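Local coordinates for protein prolyl endopeptidase (Myxococcus xanthus, PDB 2BKL) that probably hydrolyses oligopeptides after proline, and far less after alanine, as a serine peptidase of the S9A prolyl oligopeptidase family, at residues A492-G497 / I575-T580; D508-A513 / G540-Q545. All coordinates share one frame; numbering follows the deposited sequence.

Interaction 1: residues A492-G497 / I575-T580; sequences AWHDAG and IPEYGT
H494 and E577 both swing CG anti to the backbone N (chi1 176° for H494), and a bend at chi2 turns the glutamate's carboxylate to the imidazole, which arrives from the opposite direction. The two meet as flat groups laid almost in one plane, ring and carboxylate 14° apart. H494 NE2 gives its hydrogen to the syn lone pair of E577 OE1 at 2.8 Å, with an N-H...O angle of 152°; H494 NE2 also lies 3.2 Å from E577 OE2. That second oxygen accepts from water 1 at 2.8 Å, and the same water donates to G497 O at 2.7 Å, bridging the backbone just past helix 491-495 to the carboxylate. F456 N, a backbone donor from the ligand pocket, also bonds E577 OE2. A leucine in place of H494 would probably leave the buried E577 OE1 without this donor and its carboxylate freer to turn. Next along the chain, Y578 touches the bound benzyloxycarbonyl-Ala-Pro, so the bond lies one residue from the pocket, consistent with holding helix 575-578 beside it. The adjacent carboxylate would be expected to favour a protonated imidazole, or at least polarise its N-H, though burial works against separate charges.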
loop_
_atom_site.group_PDB
_atom_site.type_symbol
_atom_site.label_atom_id
_atom_site.label_comp_id
_atom_site.label_asym_id
_atom_site.label_seq_id
_atom_site.Cartn_x
_atom_site.Cartn_y
_atom_site.Cartn_z
ATOM N N ALA A 492 -15.183 3.643 -12.321
ATOM C CA ALA A 492 -16.358 2.827 -12.175
ATOM C C ALA A 492 -16.075 1.561 -11.356
ATOM O O ALA A 492 -16.944 1.067 -10.667
ATOM C CB ALA A 492 -16.863 2.446 -13.544
ATOM N N TRP A 493 -14.868 1.030 -11.466
ATOM C CA TRP A 493 -14.449 -0.191 -10.749
ATOM C C TRP A 493 -14.295 0.126 -9.259
ATOM O O TRP A 493 -14.772 -0.613 -8.398
ATOM C CB TRP A 493 -13.151 -0.702 -11.322
ATOM C CG TRP A 493 -12.875 -2.158 -11.093
ATOM C CD1 TRP A 493 -11.869 -2.693 -10.370
ATOM C CD2 TRP A 493 -13.573 -3.247 -11.685
ATOM N NE1 TRP A 493 -11.910 -4.061 -10.420
ATOM C CE2 TRP A 493 -12.965 -4.421 -11.231
ATOM C CE3 TRP A 493 -14.683 -3.347 -12.543
ATOM C CZ2 TRP A 493 -13.379 -5.668 -11.630
ATOM C CZ3 TRP A 493 -15.103 -4.592 -12.928
ATOM C CH2 TRP A 493 -14.452 -5.734 -12.462
ATOM N N HIS A 494 -13.665 1.252 -8.966
ATOM C CA HIS A 494 -13.449 1.701 -7.615
ATOM C C HIS A 494 -14.813 1.999 -6.958
ATOM O O HIS A 494 -15.116 1.518 -5.865
ATOM C CB HIS A 494 -12.534 2.955 -7.615
ATOM C CG HIS A 494 -12.311 3.557 -6.274
ATOM N ND1 HIS A 494 -12.152 4.913 -6.103
ATOM C CD2 HIS A 494 -12.249 3.007 -5.039
ATOM C CE1 HIS A 494 -11.996 5.172 -4.814
ATOM N NE2 HIS A 494 -12.047 4.031 -4.142
ATOM N N ASP A 495 -15.608 2.808 -7.638
ATOM C CA ASP A 495 -16.894 3.245 -7.076
ATOM C C ASP A 495 -17.861 2.103 -6.829
ATOM O O ASP A 495 -18.647 2.153 -5.872
ATOM C CB ASP A 495 -17.559 4.307 -7.951
ATOM C CG ASP A 495 -16.916 5.672 -7.824
ATOM O OD1 ASP A 495 -16.055 5.892 -6.928
ATOM O OD2 ASP A 495 -17.225 6.573 -8.648
ATOM N N ALA A 496 -17.805 1.059 -7.652
ATOM C CA ALA A 496 -18.680 -0.087 -7.455
ATOM C C ALA A 496 -18.229 -1.005 -6.319
ATOM O O ALA A 496 -18.844 -2.061 -6.104
ATOM C CB ALA A 496 -18.822 -0.873 -8.739
ATOM N N GLY A 497 -17.189 -0.636 -5.577
ATOM C CA GLY A 497 -16.739 -1.419 -4.447
ATOM C C GLY A 497 -16.430 -0.581 -3.235
ATOM O O GLY A 497 -15.542 -0.919 -2.483
ATOM N N ILE A 575 -13.113 7.423 6.102
ATOM C CA ILE A 575 -14.538 7.667 5.999
ATOM C C ILE A 575 -15.027 7.922 4.555
ATOM O O ILE A 575 -16.087 7.444 4.182
ATOM C CB ILE A 575 -14.955 8.782 6.983
ATOM C CG1 ILE A 575 -14.922 8.222 8.428
ATOM C CG2 ILE A 575 -16.346 9.367 6.655
ATOM C CD1 ILE A 575 -15.114 9.269 9.541
ATOM N N PRO A 576 -14.255 8.621 3.718
ATOM C CA PRO A 576 -14.689 8.782 2.324
ATOM C C PRO A 576 -14.821 7.492 1.530
ATOM O O PRO A 576 -15.486 7.480 0.471
ATOM C CB PRO A 576 -13.608 9.689 1.722
ATOM C CG PRO A 576 -13.104 10.478 2.911
ATOM C CD PRO A 576 -13.047 9.421 4.011
ATOM N N GLU A 577 -14.172 6.423 1.994
ATOM C CA GLU A 577 -14.218 5.104 1.361
ATOM C C GLU A 577 -15.297 4.184 1.948
ATOM O O GLU A 577 -16.016 3.504 1.216
ATOM C CB GLU A 577 -12.850 4.405 1.449
ATOM C CG GLU A 577 -12.726 3.122 0.645
ATOM C CD GLU A 577 -12.517 3.295 -0.855
ATOM O OE1 GLU A 577 -12.368 4.428 -1.348
ATOM O OE2 GLU A 577 -12.477 2.250 -1.534
ATOM N N TYR A 578 -15.424 4.154 3.276
ATOM C CA TYR A 578 -16.312 3.215 3.941
ATOM C C TYR A 578 -17.619 3.833 4.453
ATOM O O TYR A 578 -18.607 3.136 4.612
ATOM C CB TYR A 578 -15.626 2.648 5.160
ATOM C CG TYR A 578 -14.405 1.799 4.942
ATOM C CD1 TYR A 578 -14.429 0.700 4.093
ATOM C CD2 TYR A 578 -13.221 2.057 5.632
ATOM C CE1 TYR A 578 -13.315 -0.100 3.927
ATOM C CE2 TYR A 578 -12.091 1.243 5.491
ATOM C CZ TYR A 578 -12.143 0.151 4.635
ATOM O OH TYR A 578 -11.024 -0.634 4.510
ATOM N N GLY A 579 -17.607 5.133 4.741
ATOM C CA GLY A 579 -18.673 5.818 5.479
ATOM C C GLY A 579 -18.369 5.762 6.969
ATOM O O GLY A 579 -17.351 5.196 7.404
ATOM N N THR A 580 -19.231 6.367 7.774
ATOM C CA THR A 580 -19.064 6.353 9.218
ATOM C C THR A 580 -20.365 5.971 9.900
ATOM O O THR A 580 -21.429 6.518 9.590
ATOM C CB THR A 580 -18.611 7.705 9.772
ATOM O OG1 THR A 580 -18.734 7.691 11.206
ATOM C CG2 THR A 580 -19.432 8.884 9.235
HETATM O O HOH W 1 -13.787 -0.013 -0.605
#

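Interaction 2: residues D508-A513 / G540-Q545; sequences DFHAAA and GAAMTQ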
loop_
_atom_site.group_PDB
_atom_site.type_symbol
_atom_site.label_atom_id
_atom_site.label_comp_id
_atom_site.label_asym_id
_atom_site.label_seq_id
_atom_site.Cartn_x
_atom_site.Cartn_y
_atom_site.Cartn_z
ATOM N N ASP A 508 -17.557 -10.426 -5.155
ATOM C CA ASP A 508 -16.522 -10.763 -6.123
ATOM C C ASP A 508 -15.555 -11.785 -5.561
ATOM O O ASP A 508 -15.117 -12.666 -6.273
ATOM C CB ASP A 508 -15.741 -9.523 -6.562
ATOM C CG ASP A 508 -16.545 -8.545 -7.378
ATOM O OD1 ASP A 508 -17.699 -8.827 -7.799
ATOM O OD2 ASP A 508 -16.057 -7.407 -7.595
ATOM N N PHE A 509 -15.214 -11.697 -4.275
ATOM C CA PHE A 509 -14.252 -12.632 -3.684
ATOM C C PHE A 509 -14.866 -13.999 -3.461
ATOM O O PHE A 509 -14.215 -15.008 -3.749
ATOM C CB PHE A 509 -13.742 -12.052 -2.364
ATOM C CG PHE A 509 -12.410 -12.598 -1.893
ATOM C CD1 PHE A 509 -11.271 -12.523 -2.664
ATOM C CD2 PHE A 509 -12.299 -13.173 -0.652
ATOM C CE1 PHE A 509 -10.045 -12.965 -2.193
ATOM C CE2 PHE A 509 -11.067 -13.623 -0.180
ATOM C CZ PHE A 509 -9.945 -13.515 -0.966
ATOM N N HIS A 510 -16.099 -14.048 -2.936
ATOM C CA HIS A 510 -16.762 -15.344 -2.820
ATOM C C HIS A 510 -16.811 -16.050 -4.209
ATOM O O HIS A 510 -16.598 -17.249 -4.296
ATOM C CB HIS A 510 -18.176 -15.240 -2.330
ATOM C CG HIS A 510 -18.350 -14.683 -0.948
ATOM N ND1 HIS A 510 -17.709 -15.204 0.155
ATOM C CD2 HIS A 510 -19.173 -13.704 -0.491
ATOM C CE1 HIS A 510 -18.117 -14.548 1.230
ATOM N NE2 HIS A 510 -18.989 -13.622 0.866
ATOM N N ALA A 511 -17.096 -15.301 -5.268
ATOM C CA ALA A 511 -17.184 -15.867 -6.609
ATOM C C ALA A 511 -15.831 -16.365 -7.096
ATOM O O ALA A 511 -15.780 -17.345 -7.840
ATOM C CB ALA A 511 -17.794 -14.856 -7.564
ATOM N N ALA A 512 -14.732 -15.722 -6.705
ATOM C CA ALA A 512 -13.392 -16.222 -7.055
ATOM C C ALA A 512 -13.164 -17.580 -6.396
ATOM O O ALA A 512 -12.648 -18.499 -7.040
ATOM C CB ALA A 512 -12.323 -15.256 -6.612
ATOM N N ALA A 513 -13.551 -17.701 -5.128
ATOM C CA ALA A 513 -13.402 -18.958 -4.425
ATOM C C ALA A 513 -14.223 -20.050 -5.056
ATOM O O ALA A 513 -13.766 -21.183 -5.198
ATOM C CB ALA A 513 -13.786 -18.795 -2.960
ATOM N N GLY A 540 -12.125 -11.279 6.705
ATOM C CA GLY A 540 -13.060 -11.363 7.807
ATOM C C GLY A 540 -14.507 -11.403 7.382
ATOM O O GLY A 540 -15.314 -12.186 7.932
ATOM N N ALA A 541 -14.861 -10.588 6.379
ATOM C CA ALA A 541 -16.196 -10.586 5.799
ATOM C C ALA A 541 -16.460 -11.923 5.091
ATOM O O ALA A 541 -17.500 -12.529 5.244
ATOM C CB ALA A 541 -16.346 -9.405 4.851
ATOM N N ALA A 542 -15.470 -12.392 4.354
ATOM C CA ALA A 542 -15.641 -13.624 3.594
ATOM C C ALA A 542 -15.907 -14.782 4.568
ATOM O O ALA A 542 -16.823 -15.575 4.345
ATOM C CB ALA A 542 -14.431 -13.896 2.745
ATOM N N MET A 543 -15.133 -14.869 5.660
ATOM C CA MET A 543 -15.239 -16.030 6.550
ATOM C C MET A 543 -16.491 -15.975 7.398
ATOM O O MET A 543 -16.990 -17.015 7.800
ATOM C CB MET A 543 -13.991 -16.207 7.392
ATOM C CG MET A 543 -13.867 -15.343 8.561
ATOM S SD MET A 543 -12.483 -15.852 9.669
ATOM C CE MET A 543 -12.932 -17.055 10.496
ATOM N N THR A 544 -17.009 -14.775 7.679
ATOM C CA THR A 544 -18.243 -14.664 8.456
ATOM C C THR A 544 -19.488 -14.848 7.600
ATOM O O THR A 544 -20.520 -15.322 8.093
ATOM C CB THR A 544 -18.322 -13.336 9.254
ATOM O OG1 THR A 544 -18.062 -12.211 8.420
ATOM C CG2 THR A 544 -17.281 -13.289 10.410
ATOM N N GLN A 545 -19.420 -14.466 6.329
ATOM C CA GLN A 545 -20.560 -14.623 5.400
ATOM C C GLN A 545 -20.736 -16.018 4.835
ATOM O O GLN A 545 -21.860 -16.528 4.760
ATOM C CB GLN A 545 -20.439 -13.619 4.243
ATOM C CG GLN A 545 -20.585 -12.188 4.720
ATOM C CD GLN A 545 -20.571 -11.159 3.618
ATOM O OE1 GLN A 545 -20.253 -11.451 2.460
ATOM N NE2 GLN A 545 -20.908 -9.921 3.977
#
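Helices 508-513 and 540-545 pass with their axes 10.4 Å apart at closest approach and cross at -68°, their backbones nearest at H510 and A542, where the CA atoms are 6.7 Å apart. A542 directs its methyl at the facing helix and meets the edge of F509, whose CD2 lies 4.1 Å from A542 CB, while H510 CE1 lies 4.0 Å from A542 CB, the methyl standing well off the imidazole plane. Beside this small residue the imidazole comes up to the backbone, H510 CE1 3.5 Å from A542 O, which lies near the ring plane. H510 carries the polar part of the contact. With its CG anti to the carbonyl carbon (chi1 -63°), the ring reaches across to the last turn of the other helix, and NE2 donates to Q545 OE1 at 3.0 Å, nearly straight at 170°. The acceptor sits in the imidazole plane, while the donor lies in the amide's carbonyl plane, on a lone pair. Y550 OH bonds H510 ND1, so both ring nitrogens are engaged, which should hold the ring's rotation; Q503 OE1 takes up Q545 NE2, consistent with the amide orientation modelled. On the sheet side of the crossing, F509 and A542 both touch I529 of strand 527-532. Such helices packed over a central, mainly parallel sheet are characteristic of the alpha/beta-hydrolase fold, where helix 534-545 follows the probable nucleophile elbow around S533.

How the interactions relate
From the N terminus, helix 491-495 comes first and helix 503-518 follows it, so the first partners of interactions 1 and 2 are successive helices. Strand 527-532 then leads into helix 534-545, where interaction 2 closes the shorter loop, its segments 27 residues apart. The chain runs on through strand 552-556 to helix 575-578, where interaction 1 closes a loop that encloses the whole of interaction 2. The contacts are nested and do not cross. Their centres are 18 Å apart. Interaction 2 joins two helices against the central sheet of the hydrolase domain, whereas interaction 1 ties two short helices together beside the ligand pocket.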